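Local atomic coordinates of Crov588 (Cafeteriavirus, PDB entry 6NYR), a protein that is of unknown function but forms a nearly closed ring of leucine-rich FNIP repeats, a shape consistent with a scaffold for binding other molecules. Residues Ile54-Phe59 and Leu76-Tyr81; Tyr84-Leu89 and Phe108-Val113; Glu90-Leu95 and Asn115-Gly120; Leu99-Leu104 and Gly120-Thr125. One frame throughout, in Å; residues are numbered along the deposited sequence.

Contact 1: Ile54-Phe59 and Leu76-Tyr81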
loop_
_atom_site.group_PDB
_atom_site.type_symbol
_atom_site.label_atom_id
_atom_site.label_comp_id
_atom_site.label_asym_id
_atom_site.label_seq_id
_atom_site.Cartn_x
_atom_site.Cartn_y
_atom_site.Cartn_z
ATOM N N ILE A 54 -10.112 -29.855 -0.629
ATOM C CA ILE A 54 -9.163 -28.803 -0.986
ATOM C C ILE A 54 -8.708 -29.050 -2.415
ATOM O O ILE A 54 -8.293 -30.160 -2.770
ATOM C CB ILE A 54 -7.989 -28.734 0.011
ATOM C CG1 ILE A 54 -6.889 -29.770 -0.203
ATOM C CG2 ILE A 54 -8.529 -28.811 1.458
ATOM C CD1 ILE A 54 -5.902 -29.402 -1.300
ATOM N N LYS A 55 -8.825 -28.017 -3.244
ATOM C CA LYS A 55 -8.542 -28.096 -4.669
ATOM C C LYS A 55 -7.308 -27.312 -5.077
ATOM O O LYS A 55 -6.885 -27.414 -6.235
ATOM C CB LYS A 55 -9.767 -27.593 -5.450
ATOM C CG LYS A 55 -11.058 -28.295 -5.022
ATOM C CD LYS A 55 -12.140 -28.255 -6.091
ATOM C CE LYS A 55 -12.619 -26.827 -6.321
ATOM N NZ LYS A 55 -13.195 -26.232 -5.075
ATOM N N VAL A 56 -6.715 -26.555 -4.157
ATOM C CA VAL A 56 -5.578 -25.690 -4.438
ATOM C C VAL A 56 -4.554 -25.889 -3.332
ATOM O O VAL A 56 -4.891 -25.795 -2.145
ATOM C CB VAL A 56 -6.000 -24.210 -4.522
ATOM C CG1 VAL A 56 -4.793 -23.327 -4.808
ATOM C CG2 VAL A 56 -7.082 -24.024 -5.579
ATOM N N ILE A 57 -3.308 -26.156 -3.714
ATOM C CA ILE A 57 -2.203 -26.291 -2.768
ATOM C C ILE A 57 -1.121 -25.312 -3.205
ATOM O O ILE A 57 -0.433 -25.540 -4.209
ATOM C CB ILE A 57 -1.663 -27.728 -2.702
ATOM C CG1 ILE A 57 -2.747 -28.669 -2.157
ATOM C CG2 ILE A 57 -0.418 -27.792 -1.832
ATOM C CD1 ILE A 57 -2.345 -30.127 -2.098
ATOM N N LYS A 58 -0.968 -24.229 -2.451
ATOM C CA LYS A 58 -0.001 -23.176 -2.736
ATOM C C LYS A 58 1.124 -23.265 -1.716
ATOM O O LYS A 58 0.871 -23.249 -0.508
ATOM C CB LYS A 58 -0.680 -21.802 -2.692
ATOM C CG LYS A 58 0.145 -20.665 -3.277
ATOM C CD LYS A 58 1.058 -20.032 -2.244
ATOM C CE LYS A 58 1.742 -18.784 -2.799
ATOM N NZ LYS A 58 0.874 -17.574 -2.742
ATOM N N PHE A 59 2.362 -23.379 -2.198
ATOM C CA PHE A 59 3.490 -23.644 -1.311
ATOM C C PHE A 59 4.279 -22.403 -0.910
ATOM O O PHE A 59 4.894 -22.405 0.160
ATOM C CB PHE A 59 4.455 -24.649 -1.960
ATOM C CG PHE A 59 4.125 -26.086 -1.665
ATOM C CD1 PHE A 59 4.525 -26.670 -0.477
ATOM C CD2 PHE A 59 3.421 -26.853 -2.578
ATOM C CE1 PHE A 59 4.221 -27.986 -0.198
ATOM C CE2 PHE A 59 3.117 -28.173 -2.304
ATOM C CZ PHE A 59 3.518 -28.739 -1.113
ATOM N N LEU A 76 -7.881 -32.316 -6.920
ATOM C CA LEU A 76 -6.978 -31.177 -7.056
ATOM C C LEU A 76 -7.107 -30.567 -8.447
ATOM O O LEU A 76 -7.134 -31.285 -9.453
ATOM C CB LEU A 76 -5.529 -31.578 -6.828
ATOM C CG LEU A 76 -4.831 -31.198 -5.521
ATOM C CD1 LEU A 76 -3.311 -31.187 -5.808
ATOM C CD2 LEU A 76 -5.273 -29.887 -4.947
ATOM N N THR A 77 -7.182 -29.240 -8.504
ATOM C CA THR A 77 -7.136 -28.509 -9.760
ATOM C C THR A 77 -5.935 -27.588 -9.884
ATOM O O THR A 77 -5.607 -27.182 -11.005
ATOM C CB THR A 77 -8.409 -27.663 -9.936
ATOM O OG1 THR A 77 -8.538 -26.760 -8.832
ATOM C CG2 THR A 77 -9.635 -28.553 -10.017
ATOM N N GLU A 78 -5.269 -27.257 -8.782
ATOM C CA GLU A 78 -4.155 -26.322 -8.800
ATOM C C GLU A 78 -3.125 -26.751 -7.771
ATOM O O GLU A 78 -3.482 -27.164 -6.664
ATOM C CB GLU A 78 -4.616 -24.897 -8.482
ATOM C CG GLU A 78 -5.856 -24.469 -9.210
ATOM C CD GLU A 78 -6.172 -22.992 -9.025
ATOM O OE1 GLU A 78 -5.340 -22.277 -8.434
ATOM O OE2 GLU A 78 -7.262 -22.556 -9.463
ATOM N N ILE A 79 -1.851 -26.669 -8.142
ATOM C CA ILE A 79 -0.770 -26.837 -7.179
ATOM C C ILE A 79 0.437 -26.053 -7.671
ATOM O O ILE A 79 0.799 -26.104 -8.852
ATOM C CB ILE A 79 -0.405 -28.321 -6.951
ATOM C CG1 ILE A 79 0.604 -28.414 -5.797
ATOM C CG2 ILE A 79 0.184 -28.933 -8.211
ATOM C CD1 ILE A 79 0.773 -29.793 -5.231
ATOM N N TYR A 80 1.066 -25.329 -6.747
ATOM C CA TYR A 80 2.198 -24.461 -7.045
ATOM C C TYR A 80 3.342 -24.820 -6.110
ATOM O O TYR A 80 3.195 -24.732 -4.887
ATOM C CB TYR A 80 1.801 -22.993 -6.885
ATOM C CG TYR A 80 0.505 -22.645 -7.589
ATOM C CD1 TYR A 80 0.510 -22.137 -8.879
ATOM C CD2 TYR A 80 -0.723 -22.833 -6.967
ATOM C CE1 TYR A 80 -0.665 -21.820 -9.528
ATOM C CE2 TYR A 80 -1.909 -22.520 -7.610
ATOM C CZ TYR A 80 -1.875 -22.013 -8.892
ATOM O OH TYR A 80 -3.047 -21.699 -9.540
ATOM N N TYR A 81 4.469 -25.231 -6.683
ATOM C CA TYR A 81 5.618 -25.668 -5.905
ATOM C C TYR A 81 6.653 -24.551 -5.783
ATOM O O TYR A 81 6.631 -23.556 -6.515
ATOM C CB TYR A 81 6.257 -26.914 -6.531
ATOM C CG TYR A 81 5.444 -28.182 -6.398
ATOM C CD1 TYR A 81 5.368 -28.852 -5.184
ATOM C CD2 TYR A 81 4.770 -28.719 -7.486
ATOM C CE1 TYR A 81 4.639 -30.018 -5.053
ATOM C CE2 TYR A 81 4.033 -29.886 -7.364
ATOM C CZ TYR A 81 3.975 -30.531 -6.145
ATOM O OH TYR A 81 3.247 -31.692 -6.011
#
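V56 and E78 rise side by side from one face of the parallel strands 56-58 and 78-80. The extended E78 chain reaches along the valine, with E78 CD 3.7 Å from V56 CG2. Y80 lays its ring back over the same face and donates from OH to E78 OE1 (2.6 Å), meeting that oxygen from above the carboxylate plane; V56 CG1 touches the edge of that ring. On the other face I57 and I79 also lie alongside each other, I57 CB 3.9 Å from I79 CG1, while L76 crosses I57 at about a right angle. These are neighbouring rungs of the leucine-rich-repeat solenoid, in which each coil adds one short strand with its aliphatic side turned inward. At the strand entry three donors grip K55 O: T77 N in the carbonyl plane on a lone pair (2.9 Å), E78 N nearly along the C=O axis, and T77 OG1 from above the plane, the hydroxyl tucked between the backbone N and carbonyl carbon of T77 (chi1 58°). At the far end the F59 and Y81 rings are near parallel (18°) but slid apart, centroids 5.3 Å from each other; F65 stacks on F59, and H87 meets Y81 edge-to-face.

Contact 2: Tyr84-Leu89 and Phe108-Val113; sequences YKNHSL and FNQEIV
In the FNIP repeats the outer loops of successive coils pack on one another, and here H87 of one loop meets F108, which opens the recurrent Phe-Asn-Gln triplet of the next. The two side chains cross at about a right angle, the edge of the imidazole directed to the face of the phenyl ring in an offset T-shaped pair with planes at 67° and centroids 5.9 Å apart. Among side-chain atoms of H87 the nearest to the ring is CB, 3.5 Å from F108 CD1. Around the rim of the phenyl ring, and in its plane, lie H87 O, 3.2 Å from F108 CD1, and L89 CD2, 3.8 Å from F108 CZ. Over the centre of one ring face sits the backbone N of Q110, 4.0 Å above the plane. H87 NE2 is bonded to the backbone N of G105 and S88 OG caps helix 89-93 through E91 N. A carbonyl oxygen, H87 O, at the aromatic C-H edge suggests weak electrostatic attraction supplementing apolar packing, and an imidazole nitrogen that accepts from an amide is probably unprotonated.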
loop_
_atom_site.group_PDB
_atom_site.type_symbol
_atom_site.label_atom_id
_atom_site.label_comp_id
_atom_site.label_asym_id
_atom_site.label_seq_id
_atom_site.Cartn_x
_atom_site.Cartn_y
_atom_site.Cartn_z
ATOM N N TYR A 84 12.763 -25.359 -3.564
ATOM C CA TYR A 84 13.575 -26.538 -3.305
ATOM C C TYR A 84 12.973 -27.823 -3.865
ATOM O O TYR A 84 13.584 -28.888 -3.727
ATOM C CB TYR A 84 13.794 -26.684 -1.792
ATOM C CG TYR A 84 14.856 -25.775 -1.205
ATOM C CD1 TYR A 84 16.130 -25.703 -1.765
ATOM C CD2 TYR A 84 14.590 -24.997 -0.086
ATOM C CE1 TYR A 84 17.106 -24.880 -1.226
ATOM C CE2 TYR A 84 15.564 -24.167 0.459
ATOM C CZ TYR A 84 16.814 -24.114 -0.115
ATOM O OH TYR A 84 17.777 -23.294 0.427
ATOM N N LYS A 85 11.812 -27.750 -4.513
ATOM C CA LYS A 85 11.119 -28.946 -4.971
ATOM C C LYS A 85 11.648 -29.407 -6.323
ATOM O O LYS A 85 11.758 -28.615 -7.264
ATOM C CB LYS A 85 9.617 -28.677 -5.063
ATOM C CG LYS A 85 8.783 -29.855 -5.553
ATOM C CD LYS A 85 8.872 -31.045 -4.604
ATOM C CE LYS A 85 7.888 -32.145 -4.998
ATOM N NZ LYS A 85 8.526 -33.269 -5.744
ATOM N N ASN A 86 11.975 -30.692 -6.412
ATOM C CA ASN A 86 12.349 -31.356 -7.652
ATOM C C ASN A 86 11.206 -32.253 -8.114
ATOM O O ASN A 86 10.234 -32.485 -7.390
ATOM C CB ASN A 86 13.629 -32.177 -7.454
ATOM C CG ASN A 86 14.371 -32.430 -8.753
ATOM O OD1 ASN A 86 13.818 -32.280 -9.842
ATOM N ND2 ASN A 86 15.637 -32.817 -8.641
ATOM N N HIS A 87 11.328 -32.760 -9.340
ATOM C CA HIS A 87 10.382 -33.738 -9.849
ATOM C C HIS A 87 11.120 -34.793 -10.664
ATOM O O HIS A 87 12.102 -34.505 -11.354
ATOM C CB HIS A 87 9.296 -33.112 -10.750
ATOM C CG HIS A 87 8.460 -32.077 -10.067
ATOM N ND1 HIS A 87 7.500 -32.393 -9.127
ATOM C CD2 HIS A 87 8.430 -30.730 -10.195
ATOM C CE1 HIS A 87 6.926 -31.284 -8.698
ATOM N NE2 HIS A 87 7.471 -30.261 -9.332
ATOM N N SER A 88 10.624 -36.027 -10.586
ATOM C CA SER A 88 10.895 -37.043 -11.593
ATOM C C SER A 88 9.758 -37.023 -12.612
ATOM O O SER A 88 8.656 -36.541 -12.329
ATOM C CB SER A 88 11.018 -38.433 -10.970
ATOM O OG SER A 88 9.745 -39.011 -10.767
ATOM N N LEU A 89 10.035 -37.530 -13.815
ATOM C CA LEU A 89 8.985 -37.586 -14.827
ATOM C C LEU A 89 7.852 -38.512 -14.410
ATOM O O LEU A 89 6.693 -38.249 -14.754
ATOM C CB LEU A 89 9.573 -38.013 -16.170
ATOM C CG LEU A 89 10.748 -37.149 -16.645
ATOM C CD1 LEU A 89 11.413 -37.748 -17.869
ATOM C CD2 LEU A 89 10.275 -35.728 -16.916
ATOM N N PHE A 108 13.466 -28.679 -10.847
ATOM C CA PHE A 108 13.201 -29.546 -11.983
ATOM C C PHE A 108 13.876 -29.016 -13.239
ATOM O O PHE A 108 13.738 -27.843 -13.591
ATOM C CB PHE A 108 11.700 -29.665 -12.218
ATOM C CG PHE A 108 11.346 -30.574 -13.353
ATOM C CD1 PHE A 108 11.505 -31.944 -13.228
ATOM C CD2 PHE A 108 10.858 -30.070 -14.543
ATOM C CE1 PHE A 108 11.178 -32.792 -14.261
ATOM C CE2 PHE A 108 10.530 -30.913 -15.584
ATOM C CZ PHE A 108 10.692 -32.278 -15.445
ATOM N N ASN A 109 14.590 -29.900 -13.926
ATOM C CA ASN A 109 15.327 -29.514 -15.119
ATOM C C ASN A 109 15.621 -30.748 -15.961
ATOM O O ASN A 109 16.783 -31.042 -16.258
ATOM C CB ASN A 109 16.619 -28.795 -14.733
ATOM C CG ASN A 109 17.321 -28.199 -15.928
ATOM O OD1 ASN A 109 16.710 -27.987 -16.974
ATOM N ND2 ASN A 109 18.608 -27.935 -15.786
ATOM N N GLN A 110 14.571 -31.467 -16.346
ATOM C CA GLN A 110 14.681 -32.633 -17.211
ATOM C C GLN A 110 13.722 -32.469 -18.380
ATOM O O GLN A 110 12.671 -31.835 -18.257
ATOM C CB GLN A 110 14.360 -33.932 -16.477
ATOM C CG GLN A 110 15.296 -34.274 -15.347
ATOM C CD GLN A 110 14.744 -35.387 -14.477
ATOM O OE1 GLN A 110 14.526 -36.508 -14.936
ATOM N NE2 GLN A 110 14.498 -35.071 -13.212
ATOM N N GLU A 111 14.083 -33.059 -19.513
ATOM C CA GLU A 111 13.281 -32.915 -20.721
ATOM C C GLU A 111 11.927 -33.585 -20.526
ATOM O O GLU A 111 11.853 -34.781 -20.227
ATOM C CB GLU A 111 14.031 -33.512 -21.909
ATOM C CG GLU A 111 13.329 -33.338 -23.233
ATOM C CD GLU A 111 14.265 -33.546 -24.411
ATOM O OE1 GLU A 111 15.497 -33.423 -24.225
ATOM O OE2 GLU A 111 13.771 -33.815 -25.526
ATOM N N ILE A 112 10.860 -32.806 -20.667
ATOM C CA ILE A 112 9.498 -33.331 -20.628
ATOM C C ILE A 112 9.124 -33.769 -22.039
ATOM O O ILE A 112 9.179 -32.969 -22.979
ATOM C CB ILE A 112 8.500 -32.292 -20.099
ATOM C CG1 ILE A 112 8.818 -31.928 -18.652
ATOM C CG2 ILE A 112 7.068 -32.814 -20.239
ATOM C CD1 ILE A 112 7.972 -30.793 -18.112
ATOM N N VAL A 113 8.719 -35.029 -22.186
ATOM C CA VAL A 113 8.321 -35.553 -23.486
ATOM C C VAL A 113 6.807 -35.695 -23.577
ATOM O O VAL A 113 6.077 -35.297 -22.664
ATOM C CB VAL A 113 9.014 -36.898 -23.774
ATOM C CG1 VAL A 113 10.500 -36.685 -24.040
ATOM C CG2 VAL A 113 8.829 -37.861 -22.607
#

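Contact 3: Glu90-Leu95 and Asn115-Gly120; sequences EELQNL and NVLPGG
The helical turn that sets L92 and L95 against V116 and P118 is closed by the bond from N94 N to E90 O, 2.9 Å, and a second bond runs from L95 N to L92 O at 3.1 Å. With these bonds kept within the turn, what crosses to the next coil is mainly aliphatic. L92 CB meets V116 CG1 at 3.7 Å; that methyl stands anti to the valine backbone N (chi1 -179°). Further along, L95 and P118 cross obliquely, L95 CB 3.8 Å from P118 CG, and L95 CD1 reaches the proline CD at 4.0 Å. The end of L92 also comes near L117, CD1 to CD1 4.3 Å, although the CB of L117 starts away from the helix. Q93 skirts the exposed side, its CA 3.9 Å from V116 O. Helix 89-93 lies on the outer side of the coil: its L92 packs against H87, L104 and F108, L95 continues to L102 of strand 101-103, and L117 rests on I112 in the loop leading to strand 123-125.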
loop_
_atom_site.group_PDB
_atom_site.type_symbol
_atom_site.label_atom_id
_atom_site.label_comp_id
_atom_site.label_asym_id
_atom_site.label_seq_id
_atom_site.Cartn_x
_atom_site.Cartn_y
_atom_site.Cartn_z
ATOM N N GLU A 90 8.164 -39.597 -13.699
ATOM C CA GLU A 90 7.125 -40.409 -13.082
ATOM C C GLU A 90 6.189 -39.555 -12.236
ATOM O O GLU A 90 4.963 -39.643 -12.365
ATOM C CB GLU A 90 7.757 -41.514 -12.230
ATOM C CG GLU A 90 6.742 -42.305 -11.410
ATOM C CD GLU A 90 7.220 -43.699 -11.052
ATOM O OE1 GLU A 90 7.553 -44.469 -11.977
ATOM O OE2 GLU A 90 7.253 -44.030 -9.848
ATOM N N GLU A 91 6.751 -38.730 -11.348
ATOM C CA GLU A 91 5.925 -37.858 -10.519
ATOM C C GLU A 91 4.953 -37.043 -11.367
ATOM O O GLU A 91 3.763 -36.939 -11.045
ATOM C CB GLU A 91 6.811 -36.934 -9.677
ATOM C CG GLU A 91 6.029 -35.857 -8.942
ATOM C CD GLU A 91 6.751 -35.327 -7.719
ATOM O OE1 GLU A 91 7.675 -36.003 -7.217
ATOM O OE2 GLU A 91 6.385 -34.229 -7.250
ATOM N N LEU A 92 5.448 -36.441 -12.452
ATOM C CA LEU A 92 4.589 -35.605 -13.284
ATOM C C LEU A 92 3.515 -36.441 -13.968
ATOM O O LEU A 92 2.369 -35.999 -14.119
ATOM C CB LEU A 92 5.427 -34.860 -14.318
ATOM C CG LEU A 92 6.545 -33.979 -13.761
ATOM C CD1 LEU A 92 7.228 -33.220 -14.893
ATOM C CD2 LEU A 92 6.012 -33.034 -12.694
ATOM N N GLN A 93 3.878 -37.649 -14.397
ATOM C CA GLN A 93 2.922 -38.562 -15.009
ATOM C C GLN A 93 1.866 -39.012 -14.010
ATOM O O GLN A 93 0.752 -39.375 -14.407
ATOM C CB GLN A 93 3.695 -39.760 -15.559
ATOM C CG GLN A 93 3.112 -40.449 -16.757
ATOM C CD GLN A 93 4.176 -41.248 -17.498
ATOM O OE1 GLN A 93 5.373 -41.092 -17.246
ATOM N NE2 GLN A 93 3.745 -42.107 -18.412
ATOM N N ASN A 94 2.187 -38.976 -12.720
ATOM C CA ASN A 94 1.246 -39.340 -11.673
ATOM C C ASN A 94 0.412 -38.169 -11.176
ATOM O O ASN A 94 -0.444 -38.369 -10.310
ATOM C CB ASN A 94 2.000 -39.967 -10.493
ATOM C CG ASN A 94 2.513 -41.360 -10.807
ATOM O OD1 ASN A 94 2.009 -42.029 -11.711
ATOM N ND2 ASN A 94 3.520 -41.804 -10.062
ATOM N N LEU A 95 0.633 -36.961 -11.691
ATOM C CA LEU A 95 -0.252 -35.851 -11.372
ATOM C C LEU A 95 -1.687 -36.203 -11.768
ATOM O O LEU A 95 -1.914 -36.892 -12.769
ATOM C CB LEU A 95 0.191 -34.580 -12.094
ATOM C CG LEU A 95 1.493 -33.933 -11.620
ATOM C CD1 LEU A 95 1.885 -32.785 -12.547
ATOM C CD2 LEU A 95 1.385 -33.441 -10.185
ATOM N N ASN A 115 2.954 -36.779 -23.609
ATOM C CA ASN A 115 2.062 -37.531 -22.728
ATOM C C ASN A 115 2.619 -37.642 -21.313
ATOM O O ASN A 115 2.576 -38.706 -20.690
ATOM C CB ASN A 115 1.777 -38.926 -23.290
ATOM C CG ASN A 115 0.880 -38.895 -24.508
ATOM O OD1 ASN A 115 1.264 -39.343 -25.589
ATOM N ND2 ASN A 115 -0.327 -38.366 -24.341
ATOM N N VAL A 116 3.142 -36.537 -20.794
ATOM C CA VAL A 116 3.582 -36.454 -19.404
ATOM C C VAL A 116 2.735 -35.454 -18.617
ATOM O O VAL A 116 2.078 -35.817 -17.640
ATOM C CB VAL A 116 5.086 -36.111 -19.314
ATOM C CG1 VAL A 116 5.532 -36.047 -17.860
ATOM C CG2 VAL A 116 5.909 -37.132 -20.087
ATOM N N LEU A 117 2.724 -34.188 -19.039
ATOM C CA LEU A 117 1.940 -33.177 -18.343
ATOM C C LEU A 117 0.447 -33.499 -18.452
ATOM O O LEU A 117 -0.011 -34.004 -19.487
ATOM C CB LEU A 117 2.223 -31.800 -18.928
ATOM C CG LEU A 117 3.252 -30.879 -18.273
ATOM C CD1 LEU A 117 3.954 -31.479 -17.074
ATOM C CD2 LEU A 117 4.292 -30.422 -19.319
ATOM N N PRO A 118 -0.336 -33.201 -17.415
ATOM C CA PRO A 118 -1.784 -33.454 -17.479
ATOM C C PRO A 118 -2.414 -32.855 -18.728
ATOM O O PRO A 118 -2.176 -31.697 -19.074
ATOM C CB PRO A 118 -2.314 -32.795 -16.201
ATOM C CG PRO A 118 -1.153 -32.869 -15.239
ATOM C CD PRO A 118 0.095 -32.716 -16.087
ATOM N N GLY A 119 -3.239 -33.659 -19.402
ATOM C CA GLY A 119 -3.772 -33.256 -20.690
ATOM C C GLY A 119 -4.729 -32.086 -20.626
ATOM O O GLY A 119 -4.777 -31.268 -21.551
ATOM N N GLY A 120 -5.493 -31.978 -19.546
ATOM C CA GLY A 120 -6.458 -30.912 -19.406
ATOM C C GLY A 120 -5.925 -29.624 -18.833
ATOM O O GLY A 120 -6.687 -28.669 -18.652
#

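Contact 4: Leu99-Leu104 and Gly120-Thr125; sequences LLKLKL and GLTHLT
K101 runs beside H123 of the next strand, its chain extended beyond CG along the imidazole. CB lies 3.8 Å from H123 CB and CG 3.6 Å from that same carbon; CD then reaches H123 CG at 3.8 Å. K101 CE sits over the ring, 3.6 Å from its centroid and 10° off the normal, a CH-pi contact, and NZ ends 3.9 Å from H123 NE2. The imidazole is held in rotation by H123 ND1, which donates to T122 OG1 at 3.1 Å with the hydroxyl in the ring plane; H145 stacks on the ring as well. Strands 101-103 and 123-125 are consecutive rungs of the leucine-rich-repeat solenoid, in which Leu-Thr-x-Leu recurs: L124 turns into the coil, H123 to the opposite face with K101 and T125. At the strand entry T122 OG1 passes the chain of donation on to L100 O, approaching from above the carbonyl plane, and that oxygen also accepts from H123 N and from T122 N (2.7 Å). Inside, L102 and L124 lie side by side, and L121 CD1 reaches under L102 CB. K103 slants over T125, K103 CG 3.7 Å from T125 CG2, and carries its ammonium group to L104 O and, as a salt bridge, to D106.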
loop_
_atom_site.group_PDB
_atom_site.type_symbol
_atom_site.label_atom_id
_atom_site.label_comp_id
_atom_site.label_asym_id
_atom_site.label_seq_id
_atom_site.Cartn_x
_atom_site.Cartn_y
_atom_site.Cartn_z
ATOM N N LEU A 99 -6.033 -31.810 -12.813
ATOM C CA LEU A 99 -5.223 -30.615 -12.623
ATOM C C LEU A 99 -5.409 -29.643 -13.778
ATOM O O LEU A 99 -5.345 -30.025 -14.951
ATOM C CB LEU A 99 -3.748 -30.980 -12.481
ATOM C CG LEU A 99 -2.933 -29.940 -11.707
ATOM C CD1 LEU A 99 -3.324 -29.956 -10.228
ATOM C CD2 LEU A 99 -1.442 -30.160 -11.869
ATOM N N LEU A 100 -5.629 -28.375 -13.436
ATOM C CA LEU A 100 -5.764 -27.304 -14.410
ATOM C C LEU A 100 -4.624 -26.300 -14.371
ATOM O O LEU A 100 -4.281 -25.731 -15.410
ATOM C CB LEU A 100 -7.076 -26.548 -14.170
ATOM C CG LEU A 100 -8.358 -27.362 -14.322
ATOM C CD1 LEU A 100 -9.549 -26.572 -13.817
ATOM C CD2 LEU A 100 -8.551 -27.752 -15.777
ATOM N N LYS A 101 -4.028 -26.076 -13.203
ATOM C CA LYS A 101 -3.025 -25.039 -13.010
ATOM C C LYS A 101 -1.851 -25.630 -12.250
ATOM O O LYS A 101 -2.037 -26.289 -11.222
ATOM C CB LYS A 101 -3.625 -23.853 -12.260
ATOM C CG LYS A 101 -4.874 -23.297 -12.922
ATOM C CD LYS A 101 -5.150 -21.878 -12.468
ATOM C CE LYS A 101 -6.387 -21.314 -13.146
ATOM N NZ LYS A 101 -6.622 -19.902 -12.740
ATOM N N LEU A 102 -0.647 -25.392 -12.757
ATOM C CA LEU A 102 0.538 -26.035 -12.215
ATOM C C LEU A 102 1.735 -25.112 -12.331
ATOM O O LEU A 102 2.004 -24.574 -13.410
ATOM C CB LEU A 102 0.823 -27.345 -12.958
ATOM C CG LEU A 102 2.175 -28.027 -12.743
ATOM C CD1 LEU A 102 2.318 -28.564 -11.336
ATOM C CD2 LEU A 102 2.354 -29.138 -13.787
ATOM N N LYS A 103 2.444 -24.937 -11.223
ATOM C CA LYS A 103 3.798 -24.403 -11.241
ATOM C C LYS A 103 4.747 -25.500 -10.771
ATOM O O LYS A 103 4.595 -26.025 -9.661
ATOM C CB LYS A 103 3.964 -23.166 -10.362
ATOM C CG LYS A 103 5.394 -22.630 -10.425
ATOM C CD LYS A 103 5.661 -21.530 -9.413
ATOM C CE LYS A 103 7.149 -21.185 -9.365
ATOM N NZ LYS A 103 7.996 -22.339 -8.933
ATOM N N LEU A 104 5.709 -25.849 -11.617
ATOM C CA LEU A 104 6.699 -26.857 -11.278
ATOM C C LEU A 104 7.696 -26.317 -10.255
ATOM O O LEU A 104 7.904 -25.107 -10.125
ATOM C CB LEU A 104 7.446 -27.300 -12.534
ATOM C CG LEU A 104 6.583 -27.947 -13.615
ATOM C CD1 LEU A 104 7.354 -28.087 -14.916
ATOM C CD2 LEU A 104 6.076 -29.298 -13.133
ATOM N N GLY A 120 -5.493 -31.978 -19.546
ATOM C CA GLY A 120 -6.458 -30.912 -19.406
ATOM C C GLY A 120 -5.925 -29.624 -18.833
ATOM O O GLY A 120 -6.687 -28.669 -18.652
ATOM N N LEU A 121 -4.624 -29.568 -18.564
ATOM C CA LEU A 121 -4.020 -28.402 -17.936
ATOM C C LEU A 121 -4.241 -27.144 -18.761
ATOM O O LEU A 121 -4.171 -27.163 -19.993
ATOM C CB LEU A 121 -2.525 -28.647 -17.755
ATOM C CG LEU A 121 -1.763 -27.841 -16.709
ATOM C CD1 LEU A 121 -2.063 -28.376 -15.326
ATOM C CD2 LEU A 121 -0.274 -27.904 -17.010
ATOM N N THR A 122 -4.491 -26.036 -18.065
ATOM C CA THR A 122 -4.677 -24.744 -18.705
ATOM C C THR A 122 -3.615 -23.718 -18.331
ATOM O O THR A 122 -3.363 -22.798 -19.113
ATOM C CB THR A 122 -6.052 -24.157 -18.346
ATOM O OG1 THR A 122 -6.258 -24.245 -16.930
ATOM C CG2 THR A 122 -7.165 -24.902 -19.062
ATOM N N HIS A 123 -2.990 -23.851 -17.162
ATOM C CA HIS A 123 -2.019 -22.886 -16.667
ATOM C C HIS A 123 -0.754 -23.624 -16.274
ATOM O O HIS A 123 -0.778 -24.451 -15.356
ATOM C CB HIS A 123 -2.584 -22.104 -15.471
ATOM C CG HIS A 123 -3.658 -21.125 -15.838
ATOM N ND1 HIS A 123 -4.848 -21.503 -16.422
ATOM C CD2 HIS A 123 -3.724 -19.779 -15.692
ATOM C CE1 HIS A 123 -5.597 -20.434 -16.626
ATOM N NE2 HIS A 123 -4.938 -19.375 -16.190
ATOM N N LEU A 124 0.341 -23.338 -16.975
ATOM C CA LEU A 124 1.633 -23.957 -16.709
ATOM C C LEU A 124 2.680 -22.881 -16.466
ATOM O O LEU A 124 2.788 -21.927 -17.243
ATOM C CB LEU A 124 2.065 -24.858 -17.868
ATOM C CG LEU A 124 3.465 -25.464 -17.740
ATOM C CD1 LEU A 124 3.583 -26.270 -16.458
ATOM C CD2 LEU A 124 3.795 -26.326 -18.953
ATOM N N THR A 125 3.441 -23.034 -15.388
ATOM C CA THR A 125 4.556 -22.156 -15.065
ATOM C C THR A 125 5.771 -23.015 -14.749
ATOM O O THR A 125 5.705 -23.887 -13.876
ATOM C CB THR A 125 4.222 -21.244 -13.877
ATOM O OG1 THR A 125 3.159 -20.353 -14.245
ATOM C CG2 THR A 125 5.445 -20.439 -13.456
#

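Contacts 1 and 4 hold neighbouring strands of the same parallel run, joined between them by T77 O bonding to L100 N and K101 N, and both combine a backbone ladder with one mixed, largely polar face and one aliphatic face. The centres of contacts 2 and 3 lie about 37 and 39 Å from the centre of the chain, against 27 and 30 Å for the strand pairs. There, loops and the short helix 89-93 meet mainly through side chains, with no backbone ladder, aromatic in contact 2 and aliphatic in contact 3, the more buried of the two. L92, L104 and I112 knit contacts 2, 3 and 4 into one interior, while Y81 meeting H87 ties contact 1 to contact 2.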